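Local coordinates for protein 2-hydroxyisobutanoyl-CoA mutase large subunit (Aquincola tertiaricarbonis, PDB 4R3U) that pairs with a small cobalamin-binding subunit to interconvert 2-hydroxyisobutyryl-CoA and (S)-3-hydroxybutyryl-CoA by B12-dependent carbon-skeleton rearrangement, at residues P264-A273 against Y429-V440. Residues are numbered along the deposited sequence; the frame is centred on the assembly and turned at random.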
loop_
_atom_site.group_PDB
_atom_site.type_symbol
_atom_site.label_atom_id
_atom_site.label_comp_id
_atom_site.label_asym_id
_atom_site.label_seq_id
_atom_site.Cartn_x
_atom_site.Cartn_y
_atom_site.Cartn_z
ATOM N N PRO A 264 11.735 3.251 -17.313
ATOM C CA PRO A 264 12.591 3.734 -16.217
ATOM C C PRO A 264 14.068 3.975 -16.637
ATOM O O PRO A 264 14.712 4.865 -16.102
ATOM C CB PRO A 264 12.465 2.613 -15.182
ATOM C CG PRO A 264 11.133 2.006 -15.460
ATOM C CD PRO A 264 11.086 1.979 -16.943
ATOM N N LEU A 265 14.583 3.214 -17.613
ATOM C CA LEU A 265 15.941 3.378 -18.136
ATOM C C LEU A 265 16.077 4.676 -18.927
ATOM O O LEU A 265 17.078 5.370 -18.779
ATOM C CB LEU A 265 16.376 2.175 -19.002
ATOM C CG LEU A 265 17.812 2.236 -19.596
ATOM C CD1 LEU A 265 18.880 2.352 -18.493
ATOM C CD2 LEU A 265 18.074 1.063 -20.502
ATOM N N GLN A 266 15.080 5.005 -19.762
ATOM C CA GLN A 266 15.067 6.257 -20.530
ATOM C C GLN A 266 14.939 7.434 -19.563
ATOM O O GLN A 266 15.663 8.420 -19.688
ATOM C CB GLN A 266 13.944 6.264 -21.571
ATOM C CG GLN A 266 14.199 5.334 -22.755
ATOM C CD GLN A 266 12.928 4.887 -23.438
ATOM O OE1 GLN A 266 11.814 5.215 -23.040
ATOM N NE2 GLN A 266 13.059 4.063 -24.443
ATOM N N GLU A 267 14.106 7.281 -18.538
ATOM C CA GLU A 267 13.922 8.289 -17.514
ATOM C C GLU A 267 15.261 8.635 -16.848
ATOM O O GLU A 267 15.709 9.789 -16.927
ATOM C CB GLU A 267 12.909 7.809 -16.466
ATOM C CG GLU A 267 12.829 8.794 -15.317
ATOM C CD GLU A 267 12.077 8.373 -14.084
ATOM O OE1 GLU A 267 11.674 7.193 -14.003
ATOM O OE2 GLU A 267 11.916 9.225 -13.180
ATOM N N ALA A 268 15.893 7.624 -16.223
ATOM C CA ALA A 268 17.178 7.733 -15.537
ATOM C C ALA A 268 18.280 8.294 -16.440
ATOM O O ALA A 268 18.904 9.307 -16.105
ATOM C CB ALA A 268 17.592 6.366 -14.972
ATOM N N ALA A 269 18.505 7.651 -17.588
ATOM C CA ALA A 269 19.557 8.043 -18.534
ATOM C C ALA A 269 19.373 9.397 -19.193
ATOM O O ALA A 269 20.342 10.131 -19.298
ATOM C CB ALA A 269 19.751 6.966 -19.583
ATOM N N PHE A 270 18.141 9.750 -19.621
ATOM C CA PHE A 270 17.892 11.048 -20.278
ATOM C C PHE A 270 18.006 12.231 -19.305
ATOM O O PHE A 270 18.431 13.309 -19.720
ATOM C CB PHE A 270 16.567 11.049 -21.064
ATOM C CG PHE A 270 16.400 9.999 -22.154
ATOM C CD1 PHE A 270 17.475 9.213 -22.566
ATOM C CD2 PHE A 270 15.180 9.827 -22.790
ATOM C CE1 PHE A 270 17.321 8.265 -23.570
ATOM C CE2 PHE A 270 15.046 8.908 -23.830
ATOM C CZ PHE A 270 16.110 8.121 -24.195
ATOM N N THR A 271 17.719 12.001 -18.008
ATOM C CA THR A 271 17.847 13.005 -16.958
ATOM C C THR A 271 19.332 13.256 -16.705
ATOM O O THR A 271 19.755 14.424 -16.595
ATOM C CB THR A 271 17.091 12.584 -15.687
ATOM O OG1 THR A 271 15.750 12.282 -16.034
ATOM C CG2 THR A 271 17.086 13.671 -14.620
ATOM N N LEU A 272 20.122 12.171 -16.641
ATOM C CA LEU A 272 21.566 12.287 -16.488
ATOM C C LEU A 272 22.218 12.964 -17.702
ATOM O O LEU A 272 23.115 13.791 -17.515
ATOM C CB LEU A 272 22.208 10.947 -16.131
ATOM C CG LEU A 272 21.873 10.444 -14.717
ATOM C CD1 LEU A 272 22.582 9.154 -14.418
ATOM C CD2 LEU A 272 22.191 11.495 -13.644
ATOM N N ALA A 273 21.691 12.711 -18.931
ATOM C CA ALA A 273 22.165 13.364 -20.173
ATOM C C ALA A 273 21.998 14.887 -20.068
ATOM O O ALA A 273 22.906 15.638 -20.429
ATOM C CB ALA A 273 21.417 12.815 -21.383
ATOM N N TYR A 429 20.921 -1.508 -14.177
ATOM C CA TYR A 429 20.535 -0.134 -14.488
ATOM C C TYR A 429 21.753 0.780 -14.724
ATOM O O TYR A 429 21.799 1.450 -15.753
ATOM C CB TYR A 429 19.578 0.447 -13.422
ATOM C CG TYR A 429 18.143 0.326 -13.861
ATOM C CD1 TYR A 429 17.541 1.327 -14.632
ATOM C CD2 TYR A 429 17.428 -0.851 -13.646
ATOM C CE1 TYR A 429 16.248 1.175 -15.129
ATOM C CE2 TYR A 429 16.132 -1.006 -14.123
ATOM C CZ TYR A 429 15.544 0.011 -14.857
ATOM O OH TYR A 429 14.288 -0.174 -15.372
ATOM N N GLU A 430 22.757 0.737 -13.817
ATOM C CA GLU A 430 24.009 1.499 -13.876
ATOM C C GLU A 430 24.708 1.348 -15.244
ATOM O O GLU A 430 24.916 2.333 -15.947
ATOM C CB GLU A 430 24.936 1.053 -12.736
ATOM C CG GLU A 430 26.192 1.899 -12.636
ATOM C CD GLU A 430 27.356 1.292 -11.887
ATOM O OE1 GLU A 430 28.402 1.971 -11.781
ATOM O OE2 GLU A 430 27.253 0.118 -11.465
ATOM N N LYS A 431 25.013 0.096 -15.625
ATOM C CA LYS A 431 25.656 -0.258 -16.880
ATOM C C LYS A 431 24.831 0.200 -18.092
ATOM O O LYS A 431 25.387 0.823 -19.001
ATOM C CB LYS A 431 25.974 -1.761 -16.926
ATOM C CG LYS A 431 27.031 -2.170 -15.897
ATOM C CD LYS A 431 27.150 -3.681 -15.730
ATOM C CE LYS A 431 28.232 -4.083 -14.747
ATOM N NZ LYS A 431 28.196 -5.541 -14.424
ATOM N N LYS A 432 23.509 -0.063 -18.083
ATOM C CA LYS A 432 22.596 0.324 -19.171
ATOM C C LYS A 432 22.481 1.825 -19.291
ATOM O O LYS A 432 22.431 2.332 -20.415
ATOM C CB LYS A 432 21.224 -0.355 -19.049
ATOM C CG LYS A 432 21.213 -1.868 -19.304
ATOM C CD LYS A 432 21.287 -2.260 -20.774
ATOM C CE LYS A 432 21.769 -3.688 -20.916
ATOM N NZ LYS A 432 22.249 -3.986 -22.295
ATOM N N ILE A 433 22.519 2.549 -18.142
ATOM C CA ILE A 433 22.512 4.024 -18.094
ATOM C C ILE A 433 23.799 4.565 -18.731
ATOM O O ILE A 433 23.719 5.431 -19.600
ATOM C CB ILE A 433 22.322 4.572 -16.647
ATOM C CG1 ILE A 433 20.843 4.485 -16.179
ATOM C CG2 ILE A 433 22.887 6.007 -16.477
ATOM C CD1 ILE A 433 20.684 4.320 -14.598
ATOM N N PHE A 434 24.978 4.050 -18.309
ATOM C CA PHE A 434 26.257 4.521 -18.846
ATOM C C PHE A 434 26.393 4.319 -20.350
ATOM O O PHE A 434 26.887 5.209 -21.049
ATOM C CB PHE A 434 27.458 3.971 -18.062
ATOM C CG PHE A 434 27.684 4.702 -16.768
ATOM C CD1 PHE A 434 27.825 6.084 -16.747
ATOM C CD2 PHE A 434 27.767 4.010 -15.566
ATOM C CE1 PHE A 434 28.001 6.761 -15.543
ATOM C CE2 PHE A 434 27.935 4.692 -14.359
ATOM C CZ PHE A 434 28.059 6.055 -14.354
ATOM N N GLU A 435 25.896 3.171 -20.831
ATOM C CA GLU A 435 25.812 2.717 -22.207
ATOM C C GLU A 435 24.979 3.741 -23.025
ATOM O O GLU A 435 25.392 4.100 -24.118
ATOM C CB GLU A 435 25.112 1.357 -22.156
ATOM C CG GLU A 435 25.469 0.338 -23.207
ATOM C CD GLU A 435 24.948 -1.022 -22.796
ATOM O OE1 GLU A 435 23.781 -1.336 -23.121
ATOM O OE2 GLU A 435 25.686 -1.753 -22.093
ATOM N N ILE A 436 23.845 4.245 -22.476
ATOM C CA ILE A 436 23.010 5.262 -23.127
ATOM C C ILE A 436 23.720 6.615 -23.172
ATOM O O ILE A 436 23.781 7.244 -24.233
ATOM C CB ILE A 436 21.590 5.369 -22.510
ATOM C CG1 ILE A 436 20.773 4.051 -22.710
ATOM C CG2 ILE A 436 20.833 6.641 -23.013
ATOM C CD1 ILE A 436 19.225 4.154 -22.298
ATOM N N LEU A 437 24.263 7.048 -22.021
ATOM C CA LEU A 437 25.018 8.298 -21.858
ATOM C C LEU A 437 26.201 8.395 -22.851
ATOM O O LEU A 437 26.520 9.488 -23.333
ATOM C CB LEU A 437 25.538 8.425 -20.409
ATOM C CG LEU A 437 24.515 8.778 -19.330
ATOM C CD1 LEU A 437 25.191 8.854 -17.990
ATOM C CD2 LEU A 437 23.837 10.106 -19.624
ATOM N N GLU A 438 26.809 7.243 -23.156
ATOM C CA GLU A 438 27.919 7.078 -24.082
ATOM C C GLU A 438 27.440 7.306 -25.522
ATOM O O GLU A 438 28.131 7.983 -26.280
ATOM C CB GLU A 438 28.507 5.678 -23.922
ATOM C CG GLU A 438 30.011 5.637 -24.053
ATOM C CD GLU A 438 30.571 4.231 -24.081
ATOM O OE1 GLU A 438 30.186 3.411 -23.211
ATOM O OE2 GLU A 438 31.400 3.948 -24.980
ATOM N N GLU A 439 26.258 6.759 -25.892
ATOM C CA GLU A 439 25.655 6.897 -27.222
ATOM C C GLU A 439 25.270 8.337 -27.488
ATOM O O GLU A 439 25.517 8.839 -28.578
ATOM C CB GLU A 439 24.436 5.991 -27.367
ATOM C CG GLU A 439 24.104 5.642 -28.808
ATOM C CD GLU A 439 22.819 4.848 -28.983
ATOM O OE1 GLU A 439 22.627 3.841 -28.259
ATOM O OE2 GLU A 439 22.014 5.215 -29.868
ATOM N N VAL A 440 24.707 9.015 -26.482
ATOM C CA VAL A 440 24.319 10.427 -26.549
ATOM C C VAL A 440 25.547 11.285 -26.931
ATOM O O VAL A 440 25.479 12.108 -27.857
ATOM C CB VAL A 440 23.635 10.875 -25.226
ATOM C CG1 VAL A 440 23.445 12.385 -25.172
ATOM C CG2 VAL A 440 22.294 10.163 -25.032
HETATM O O HOH W 1 13.718 0.545 -18.257
#
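The ring of Tyr-429 turns its edge to the first turn of helix 264-283, CE1 lying 3.6 Å from the backbone N of Leu-265; Phe-55 stacks on this ring. One water links that N to Tyr-429 OH, which is also hydrogen-bonded to Glu-308. Phe-270 too offers an edge, its CE1 meeting Ile-436 CG2 in the ring plane at 3.9 Å, while Gln-266 CB sits over one face and Phe-455 packs edge-to-face.

Leu-265 is a knob among Tyr-429, Lys-432, Ile-433 and Ile-436. Its chi1 of -179° swings CG away from the backbone N, carries CD1 to 3.6 Å from Lys-432 CB and sets CG against Ile-436 CD1. An alanine here removes the branched end and would probably open a gap between Lys-432 CB and Ile-436 CD1, emptying the hole of its knob. Ile-433 answers as a knob among Leu-265, Ala-268, Ala-269 and Leu-272, and the small Ala-269 lets its CA come within 5.0 Å of the Ile-433 CA.

The axes of segments 264-273 and 429-440 approach to 9.0 Å and cross at -51°: reciprocal knobs-into-holes packing that seats helix 420-442 on an outer helix of the substrate-binding TIM barrel.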